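Local coordinates for antiterminator Q protein (Enterobacteria phage SfI, PDB 6JNY) that probably acts on bacterial RNA polymerase as a phage antitermination factor, letting transcription run through terminators, at residues Lys10-Trp15 against Met140-Leu145; Gly24-Ser29 against Cys58-Gly63; Ala41-Ser46 against Leu84-Ala89. All coordinates share one frame; numbering follows the deposited sequence.

All three contacts join helices of one largely helical chain, and their segments interlock along the sequence. Helix 10-28 serves two of them: its start meets the long helix 123-155 in contact 1, and its end meets the start of helix 60-74 in contact 2, the two centres about 18 Å apart without touching. Contact 3 joins helix 38-45 to helix 78-90, its segments alternating with those of contact 2, while contact 1 brackets both. Contacts 2 and 3 have centres about 13 Å apart and touch, with Tyr28 and Val27 against Met44. Contact 3 also meets contact 1, where Leu84 packs on Ile141. Together they tie these five helices to one another.

Contact 1: residues Lys10-Trp15 against Met140-Leu145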
loop_
_atom_site.group_PDB
_atom_site.type_symbol
_atom_site.label_atom_id
_atom_site.label_comp_id
_atom_site.label_asym_id
_atom_site.label_seq_id
_atom_site.Cartn_x
_atom_site.Cartn_y
_atom_site.Cartn_z
ATOM N N LYS A 10 -17.699 -1.502 3.596
ATOM C CA LYS A 10 -17.589 -0.183 2.981
ATOM C C LYS A 10 -17.167 0.855 4.015
ATOM O O LYS A 10 -16.306 1.701 3.745
ATOM C CB LYS A 10 -18.923 0.173 2.313
ATOM C CG LYS A 10 -19.010 1.538 1.645
ATOM C CD LYS A 10 -20.363 1.688 0.943
ATOM C CE LYS A 10 -20.714 3.147 0.683
ATOM N NZ LYS A 10 -22.040 3.274 0.011
ATOM N N GLU A 11 -17.716 0.773 5.226
ATOM C CA GLU A 11 -17.375 1.737 6.266
ATOM C C GLU A 11 -15.945 1.545 6.760
ATOM O O GLU A 11 -15.230 2.529 7.005
ATOM C CB GLU A 11 -18.373 1.630 7.421
ATOM C CG GLU A 11 -18.227 2.724 8.465
ATOM C CD GLU A 11 -19.345 2.701 9.489
ATOM O OE1 GLU A 11 -20.396 2.086 9.206
ATOM O OE2 GLU A 11 -19.172 3.297 10.574
ATOM N N GLN A 12 -15.518 0.291 6.938
ATOM C CA GLN A 12 -14.134 0.028 7.316
ATOM C C GLN A 12 -13.176 0.568 6.264
ATOM O O GLN A 12 -12.137 1.148 6.600
ATOM C CB GLN A 12 -13.918 -1.475 7.495
ATOM C CG GLN A 12 -14.525 -2.042 8.761
ATOM C CD GLN A 12 -14.575 -3.552 8.737
ATOM O OE1 GLN A 12 -14.315 -4.185 7.713
ATOM N NE2 GLN A 12 -14.916 -4.143 9.880
ATOM N N HIS A 13 -13.508 0.389 4.988
ATOM C CA HIS A 13 -12.665 0.919 3.922
ATOM C C HIS A 13 -12.601 2.437 3.973
ATOM O O HIS A 13 -11.520 3.020 3.853
ATOM C CB HIS A 13 -13.169 0.460 2.554
ATOM C CG HIS A 13 -12.370 1.020 1.421
ATOM N ND1 HIS A 13 -12.682 2.213 0.807
ATOM C CD2 HIS A 13 -11.246 0.571 0.821
ATOM C CE1 HIS A 13 -11.795 2.463 -0.140
ATOM N NE2 HIS A 13 -10.914 1.478 -0.154
ATOM N N GLU A 14 -13.745 3.106 4.142
ATOM C CA GLU A 14 -13.720 4.568 4.189
ATOM C C GLU A 14 -12.842 5.062 5.335
ATOM O O GLU A 14 -12.056 6.005 5.171
ATOM C CB GLU A 14 -15.135 5.123 4.334
ATOM C CG GLU A 14 -16.030 4.895 3.135
ATOM C CD GLU A 14 -17.484 5.220 3.434
ATOM O OE1 GLU A 14 -17.756 5.819 4.499
ATOM O OE2 GLU A 14 -18.357 4.872 2.607
ATOM N N TRP A 15 -12.951 4.423 6.497
ATOM C CA TRP A 15 -12.167 4.793 7.665
ATOM C C TRP A 15 -10.683 4.587 7.410
ATOM O O TRP A 15 -9.871 5.497 7.620
ATOM C CB TRP A 15 -12.633 3.931 8.841
ATOM C CG TRP A 15 -11.914 4.162 10.119
ATOM C CD1 TRP A 15 -12.189 5.116 11.053
ATOM C CD2 TRP A 15 -10.789 3.421 10.622
ATOM N NE1 TRP A 15 -11.305 5.021 12.102
ATOM C CE2 TRP A 15 -10.432 3.991 11.861
ATOM C CE3 TRP A 15 -10.041 2.348 10.135
ATOM C CZ2 TRP A 15 -9.374 3.505 12.633
ATOM C CZ3 TRP A 15 -8.993 1.857 10.902
ATOM C CH2 TRP A 15 -8.670 2.434 12.142
ATOM N N MET A 140 -5.303 -6.457 5.238
ATOM C CA MET A 140 -4.298 -6.851 6.224
ATOM C C MET A 140 -4.060 -5.739 7.236
ATOM O O MET A 140 -3.837 -6.003 8.430
ATOM C CB MET A 140 -2.979 -7.181 5.534
ATOM C CG MET A 140 -2.988 -8.404 4.635
ATOM S SD MET A 140 -1.635 -8.292 3.436
ATOM C CE MET A 140 -0.219 -8.405 4.524
ATOM N N ILE A 141 -4.060 -4.490 6.773
ATOM C CA ILE A 141 -3.729 -3.376 7.648
ATOM C C ILE A 141 -4.853 -3.084 8.640
ATOM O O ILE A 141 -4.590 -2.764 9.805
ATOM C CB ILE A 141 -3.347 -2.143 6.809
ATOM C CG1 ILE A 141 -2.008 -2.372 6.120
ATOM C CG2 ILE A 141 -3.255 -0.917 7.690
ATOM C CD1 ILE A 141 -1.773 -1.393 4.969
ATOM N N TYR A 142 -6.111 -3.188 8.217
ATOM C CA TYR A 142 -7.248 -2.710 9.001
ATOM C C TYR A 142 -7.278 -3.206 10.454
ATOM O O TYR A 142 -7.337 -2.377 11.372
ATOM C CB TYR A 142 -8.594 -3.011 8.310
ATOM C CG TYR A 142 -9.760 -2.712 9.222
ATOM C CD1 TYR A 142 -10.215 -1.412 9.382
ATOM C CD2 TYR A 142 -10.349 -3.711 9.993
ATOM C CE1 TYR A 142 -11.247 -1.104 10.243
ATOM C CE2 TYR A 142 -11.379 -3.412 10.866
ATOM C CZ TYR A 142 -11.828 -2.107 10.981
ATOM O OH TYR A 142 -12.862 -1.805 11.847
ATOM N N PRO A 143 -7.273 -4.517 10.725
ATOM C CA PRO A 143 -7.382 -4.935 12.135
ATOM C C PRO A 143 -6.206 -4.490 12.966
ATOM O O PRO A 143 -6.365 -4.223 14.165
ATOM C CB PRO A 143 -7.452 -6.461 12.053
ATOM C CG PRO A 143 -6.743 -6.800 10.785
ATOM C CD PRO A 143 -7.069 -5.675 9.831
ATOM N N VAL A 144 -5.026 -4.391 12.364
ATOM C CA VAL A 144 -3.843 -3.982 13.106
ATOM C C VAL A 144 -3.902 -2.503 13.443
ATOM O O VAL A 144 -3.492 -2.088 14.531
ATOM C CB VAL A 144 -2.565 -4.349 12.335
ATOM C CG1 VAL A 144 -1.332 -4.051 13.170
ATOM C CG2 VAL A 144 -2.602 -5.818 11.944
ATOM N N LEU A 145 -4.372 -1.673 12.509
ATOM C CA LEU A 145 -4.468 -0.249 12.804
ATOM C C LEU A 145 -5.598 0.029 13.778
ATOM O O LEU A 145 -5.455 0.865 14.676
ATOM C CB LEU A 145 -4.671 0.555 11.518
ATOM C CG LEU A 145 -4.613 2.075 11.771
ATOM C CD1 LEU A 145 -3.264 2.478 12.346
ATOM C CD2 LEU A 145 -4.934 2.910 10.526
#
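Tyr142 reaches from helix 123-155 into the angle between Gln12 and Trp15, one turn apart on helix 10-28. Its CG is anti to the backbone N, which sends the ring out to the neighbouring helix. There Gln12 lies across one ring face. The closest point is Gln12 CG, 3.5 Å from Tyr142 CZ, while Gln12 CB sits over the same face toward the rim, in a CH-pi contact 4.2 Å from the ring centroid. Beyond CG the glutamine is extended, and its amide is tilted by 34° against the ring plane. Its OE1 finds a partner in the backbone N of Thr9, so the amide oxygen is held by its own side of the interface.

Trp15 comes in at the rim of the tyrosine: its CE3 is near the plane of that ring, 3.7 Å from Tyr142 CE1. The two rings are steeply inclined, their planes 80° apart, but the meeting is oblique. Further out on the benzo part of the indole, Trp15 CH2 rests 4.1 Å from Leu145 CG, one turn beyond Tyr142. Leu16 and Trp19 continue this surface along helix 10-28, Trp19 meeting Trp15 edge-to-face.

The axes of segments 10-15 and 140-145 come within 10.7 Å of each other, at 77°, a spacing filled by these large side chains. No hydrogen bond spans the two segments, so the pairing depends on dispersion and CH-pi contact, with aliphatic carbons of a glutamine serving as apolar surface.

Contact 2: residues Gly24-Ser29 against Cys58-Gly63; sequences GAWVYS and CNDDDG
Trp26 points its indole at the start of helix 60-74 and hands NE1 to the carboxylate of Asp60. The bond from Trp26 NE1 to Asp60 OD1 is 2.9 Å long and almost straight, 172° at the hydrogen. The oxygen lies in the indole plane; seen from the aspartate, the N-H arrives on the anti side, 33° out of the carboxylate plane. Over one face of the same indole comes bare backbone: Gly63 CA is 3.5 Å from the centroid of the Trp26 six-membered ring, nearly on the normal, and Gly63 O is 3.4 Å from Trp26 CZ3. Having no side chain, the glycine lets the helix settle directly on the ring. Cys58 adds an oblique sulfur-aromatic contact at the five-membered ring, its SG also 3.8 Å from Trp26 CB.

One step back, Asn59 fixes the helix start on which Asp60 and Gly63 ride. Its side-chain OD1 accepts from Asp62 N at 2.8 Å, nearly along the C=O axis, and its backbone O takes Gly63 N, also at 2.8 Å. Asp62 is tied in turn to helix 123-155 by a salt bridge to Arg152. At the other end of the contact, Ser29 OG donates to Trp26 O at 2.7 Å and pairs with Arg31. Met64 and Ser67 extend the wall against the indole. This is an asparagine N-cap at the start of helix 60-74, with a tryptophan docked on the helix's first turn, joining the C-terminal part of helix 10-28 to that helix.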
loop_
_atom_site.group_PDB
_atom_site.type_symbol
_atom_site.label_atom_id
_atom_site.label_comp_id
_atom_site.label_asym_id
_atom_site.label_seq_id
_atom_site.Cartn_x
_atom_site.Cartn_y
_atom_site.Cartn_z
ATOM N N GLY A 24 -0.200 9.016 4.233
ATOM C CA GLY A 24 0.594 9.077 3.029
ATOM C C GLY A 24 1.126 10.474 2.785
ATOM O O GLY A 24 2.282 10.647 2.396
ATOM N N ALA A 25 0.305 11.489 3.054
ATOM C CA ALA A 25 0.766 12.867 2.885
ATOM C C ALA A 25 1.837 13.208 3.914
ATOM O O ALA A 25 2.810 13.918 3.609
ATOM C CB ALA A 25 -0.425 13.814 3.006
ATOM N N TRP A 26 1.684 12.695 5.132
ATOM C CA TRP A 26 2.685 12.903 6.176
ATOM C C TRP A 26 4.012 12.253 5.794
ATOM O O TRP A 26 5.078 12.868 5.919
ATOM C CB TRP A 26 2.142 12.354 7.490
ATOM C CG TRP A 26 3.009 12.529 8.676
ATOM C CD1 TRP A 26 3.107 13.638 9.464
ATOM C CD2 TRP A 26 3.887 11.553 9.238
ATOM N NE1 TRP A 26 4.010 13.415 10.476
ATOM C CE2 TRP A 26 4.502 12.142 10.361
ATOM C CE3 TRP A 26 4.224 10.237 8.894
ATOM C CZ2 TRP A 26 5.428 11.457 11.149
ATOM C CZ3 TRP A 26 5.145 9.564 9.671
ATOM C CH2 TRP A 26 5.733 10.168 10.791
ATOM N N VAL A 27 3.967 11.009 5.308
ATOM C CA VAL A 27 5.185 10.343 4.845
ATOM C C VAL A 27 5.829 11.125 3.706
ATOM O O VAL A 27 7.050 11.351 3.689
ATOM C CB VAL A 27 4.868 8.900 4.415
ATOM C CG1 VAL A 27 6.028 8.293 3.654
ATOM C CG2 VAL A 27 4.519 8.051 5.627
ATOM N N TYR A 28 5.020 11.539 2.724
ATOM C CA TYR A 28 5.555 12.202 1.538
ATOM C C TYR A 28 6.239 13.515 1.890
ATOM O O TYR A 28 7.122 13.971 1.154
ATOM C CB TYR A 28 4.435 12.445 0.527
ATOM C CG TYR A 28 4.892 12.732 -0.888
ATOM C CD1 TYR A 28 5.575 11.771 -1.628
ATOM C CD2 TYR A 28 4.594 13.940 -1.499
ATOM C CE1 TYR A 28 5.973 12.022 -2.923
ATOM C CE2 TYR A 28 4.995 14.205 -2.799
ATOM C CZ TYR A 28 5.677 13.237 -3.506
ATOM O OH TYR A 28 6.076 13.491 -4.798
ATOM N N SER A 29 5.837 14.132 2.996
ATOM C CA SER A 29 6.467 15.363 3.460
ATOM C C SER A 29 7.811 15.120 4.123
ATOM O O SER A 29 8.486 16.094 4.489
ATOM C CB SER A 29 5.541 16.071 4.441
ATOM O OG SER A 29 5.686 15.544 5.742
ATOM N N CYS A 58 -1.825 13.887 8.904
ATOM C CA CYS A 58 -2.035 13.632 10.315
ATOM C C CYS A 58 -0.927 14.296 11.123
ATOM O O CYS A 58 0.035 14.834 10.568
ATOM C CB CYS A 58 -2.042 12.127 10.577
ATOM S SG CYS A 58 -0.599 11.283 9.888
ATOM N N ASN A 59 -1.074 14.259 12.446
ATOM C CA ASN A 59 -0.030 14.751 13.333
ATOM C C ASN A 59 1.100 13.726 13.426
ATOM O O ASN A 59 1.018 12.620 12.877
ATOM C CB ASN A 59 -0.612 15.177 14.681
ATOM C CG ASN A 59 -1.196 14.018 15.470
ATOM O OD1 ASN A 59 -0.815 12.866 15.282
ATOM N ND2 ASN A 59 -2.122 14.323 16.368
ATOM N N ASP A 60 2.170 14.090 14.138
ATOM C CA ASP A 60 3.367 13.254 14.161
ATOM C C ASP A 60 3.142 11.968 14.943
ATOM O O ASP A 60 3.652 10.911 14.559
ATOM C CB ASP A 60 4.541 14.030 14.755
ATOM C CG ASP A 60 5.090 15.075 13.805
ATOM O OD1 ASP A 60 4.596 15.192 12.665
ATOM O OD2 ASP A 60 6.032 15.795 14.207
ATOM N N ASP A 61 2.409 12.037 16.053
ATOM C CA ASP A 61 2.143 10.825 16.825
ATOM C C ASP A 61 1.366 9.822 15.988
ATOM O O ASP A 61 1.701 8.631 15.949
ATOM C CB ASP A 61 1.380 11.158 18.108
ATOM C CG ASP A 61 2.254 11.825 19.158
ATOM O OD1 ASP A 61 3.484 11.914 18.957
ATOM O OD2 ASP A 61 1.702 12.265 20.186
ATOM N N ASP A 62 0.318 10.291 15.309
ATOM C CA ASP A 62 -0.454 9.406 14.445
ATOM C C ASP A 62 0.377 8.930 13.261
ATOM O O ASP A 62 0.289 7.761 12.872
ATOM C CB ASP A 62 -1.724 10.113 13.971
ATOM C CG ASP A 62 -2.722 10.359 15.101
ATOM O OD1 ASP A 62 -2.547 9.822 16.219
ATOM O OD2 ASP A 62 -3.696 11.100 14.865
ATOM N N GLY A 63 1.184 9.812 12.674
ATOM C CA GLY A 63 2.047 9.392 11.585
ATOM C C GLY A 63 2.980 8.267 11.985
ATOM O O GLY A 63 3.160 7.299 11.238
#

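Contact 3: residues Ala41-Ser46 against Leu84-Ala89; sequences AKFMES and LLSYYA
Phe43 holds CG anti to its own backbone nitrogen, which carries the ring straight off helix 38-45 toward Leu85. On the facing helix the backbone itself points Leu85 CB at the ring, and a chi1 of -71°, with CG beside the backbone N, carries CG and CD1 back toward Phe43 CB. The two side chains thus run antiparallel over their overlap. Leu85 CB stands over the centre of the Phe43 ring, 3.6 Å from its centroid and only 5° off the normal, a close CH-pi contact. At the other end of the overlap, Leu85 CD1 touches Phe43 CB at 3.8 Å.

The tip of the phenylalanine goes further, onto the backbone of the second helix: Phe43 CZ is 3.7 Å from Leu85 C and equally near Ser86 N. Ser86 OG lies 3.8 Å from Phe43 CE1 without bonding to it; its hydrogen bond is to Gly82 O, one turn earlier in its own helix. Ala89 completes the patch, with its CB 4.1 Å from Phe43 CE2.

Helix 78-90 and helix 94-103 follow each other across a short turn, consistent with the helix-turn-helix relationship of this family, and Phe43 packs on the first of the pair. The short segments 41-45 and 84-89 cross at -63°, their axes 11.2 Å apart. Around 86-89 the helix widens into a pi-type turn, and the carbonyl of Ala89 accepts from Arg55.

Tyr87, whose side chain leaves in the direction away from Phe43, reaches Leu134 of helix 123-155, and neighbouring Tyr88 packs on Leu138 while its hydroxyl bonds to Asn17. Leu85 also lies against Trp23 of helix 10-28.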
loop_
_atom_site.group_PDB
_atom_site.type_symbol
_atom_site.label_atom_id
_atom_site.label_comp_id
_atom_site.label_asym_id
_atom_site.label_seq_id
_atom_site.Cartn_x
_atom_site.Cartn_y
_atom_site.Cartn_z
ATOM N N ALA A 41 11.887 4.594 3.744
ATOM C CA ALA A 41 13.042 5.466 3.527
ATOM C C ALA A 41 13.593 5.321 2.113
ATOM O O ALA A 41 13.874 6.320 1.440
ATOM C CB ALA A 41 14.119 5.163 4.567
ATOM N N LYS A 42 13.751 4.080 1.640
ATOM C CA LYS A 42 14.210 3.864 0.270
ATOM C C LYS A 42 13.224 4.434 -0.739
ATOM O O LYS A 42 13.628 5.012 -1.755
ATOM C CB LYS A 42 14.422 2.374 0.005
ATOM C CG LYS A 42 14.985 2.069 -1.375
ATOM C CD LYS A 42 15.480 0.634 -1.474
ATOM C CE LYS A 42 16.302 0.423 -2.737
ATOM N NZ LYS A 42 17.545 1.250 -2.723
ATOM N N PHE A 43 11.922 4.265 -0.485
ATOM C CA PHE A 43 10.924 4.815 -1.393
ATOM C C PHE A 43 11.052 6.328 -1.483
ATOM O O PHE A 43 11.001 6.905 -2.578
ATOM C CB PHE A 43 9.520 4.412 -0.920
ATOM C CG PHE A 43 8.416 4.960 -1.778
ATOM C CD1 PHE A 43 7.955 4.251 -2.871
ATOM C CD2 PHE A 43 7.839 6.183 -1.484
ATOM C CE1 PHE A 43 6.942 4.761 -3.663
ATOM C CE2 PHE A 43 6.830 6.700 -2.280
ATOM C CZ PHE A 43 6.380 5.982 -3.361
ATOM N N MET A 44 11.238 6.985 -0.342
ATOM C CA MET A 44 11.289 8.440 -0.304
ATOM C C MET A 44 12.589 8.998 -0.856
ATOM O O MET A 44 12.642 10.186 -1.189
ATOM C CB MET A 44 11.077 8.929 1.124
ATOM C CG MET A 44 9.711 8.600 1.673
ATOM S SD MET A 44 8.486 9.834 1.259
ATOM C CE MET A 44 7.996 9.380 -0.346
ATOM N N GLU A 45 13.636 8.179 -0.952
ATOM C CA GLU A 45 14.872 8.645 -1.569
ATOM C C GLU A 45 14.726 8.820 -3.072
ATOM O O GLU A 45 15.444 9.639 -3.663
ATOM C CB GLU A 45 16.021 7.691 -1.231
ATOM C CG GLU A 45 16.489 7.792 0.217
ATOM C CD GLU A 45 17.312 6.594 0.663
ATOM O OE1 GLU A 45 17.444 5.630 -0.125
ATOM O OE2 GLU A 45 17.818 6.615 1.804
ATOM N N SER A 46 13.814 8.085 -3.700
ATOM C CA SER A 46 13.540 8.255 -5.119
ATOM C C SER A 46 12.392 9.241 -5.312
ATOM O O SER A 46 11.962 9.496 -6.440
ATOM C CB SER A 46 13.200 6.911 -5.758
ATOM O OG SER A 46 13.958 5.866 -5.170
ATOM N N LEU A 84 1.409 0.280 -2.314
ATOM C CA LEU A 84 0.732 1.069 -1.299
ATOM C C LEU A 84 1.338 2.460 -1.174
ATOM O O LEU A 84 0.607 3.451 -1.065
ATOM C CB LEU A 84 0.809 0.338 0.048
ATOM C CG LEU A 84 0.003 0.923 1.207
ATOM C CD1 LEU A 84 -1.469 0.616 1.034
ATOM C CD2 LEU A 84 0.501 0.364 2.556
ATOM N N LEU A 85 2.677 2.549 -1.177
ATOM C CA LEU A 85 3.340 3.848 -1.058
ATOM C C LEU A 85 3.125 4.717 -2.297
ATOM O O LEU A 85 2.878 5.919 -2.169
ATOM C CB LEU A 85 4.832 3.660 -0.754
ATOM C CG LEU A 85 5.133 3.133 0.663
ATOM C CD1 LEU A 85 6.588 2.664 0.770
ATOM C CD2 LEU A 85 4.830 4.179 1.705
ATOM N N SER A 86 3.167 4.118 -3.489
ATOM C CA SER A 86 2.859 4.872 -4.708
ATOM C C SER A 86 1.474 5.500 -4.623
ATOM O O SER A 86 1.301 6.692 -4.887
ATOM C CB SER A 86 2.960 3.962 -5.929
ATOM O OG SER A 86 4.304 3.575 -6.164
ATOM N N TYR A 87 0.478 4.721 -4.194
ATOM C CA TYR A 87 -0.891 5.223 -4.172
ATOM C C TYR A 87 -1.093 6.257 -3.069
ATOM O O TYR A 87 -1.664 7.327 -3.305
ATOM C CB TYR A 87 -1.851 4.047 -3.989
ATOM C CG TYR A 87 -3.313 4.399 -4.100
ATOM C CD1 TYR A 87 -4.142 4.321 -2.986
ATOM C CD2 TYR A 87 -3.886 4.740 -5.316
ATOM C CE1 TYR A 87 -5.491 4.610 -3.075
ATOM C CE2 TYR A 87 -5.226 5.035 -5.411
ATOM C CZ TYR A 87 -6.029 4.964 -4.299
ATOM O OH TYR A 87 -7.367 5.253 -4.386
ATOM N N TYR A 88 -0.668 5.943 -1.839
ATOM C CA TYR A 88 -0.985 6.828 -0.723
ATOM C C TYR A 88 0.053 7.918 -0.493
ATOM O O TYR A 88 -0.327 9.049 -0.197
ATOM C CB TYR A 88 -1.231 6.021 0.568
ATOM C CG TYR A 88 -2.566 5.331 0.563
ATOM C CD1 TYR A 88 -3.742 6.059 0.603
ATOM C CD2 TYR A 88 -2.640 3.953 0.459
ATOM C CE1 TYR A 88 -4.978 5.426 0.596
ATOM C CE2 TYR A 88 -3.865 3.309 0.439
ATOM C CZ TYR A 88 -5.025 4.058 0.500
ATOM O OH TYR A 88 -6.242 3.422 0.488
ATOM N N ALA A 89 1.343 7.596 -0.581
ATOM C CA ALA A 89 2.364 8.607 -0.323
ATOM C C ALA A 89 2.557 9.512 -1.535
ATOM O O ALA A 89 2.349 10.727 -1.450
ATOM C CB ALA A 89 3.675 7.946 0.110
#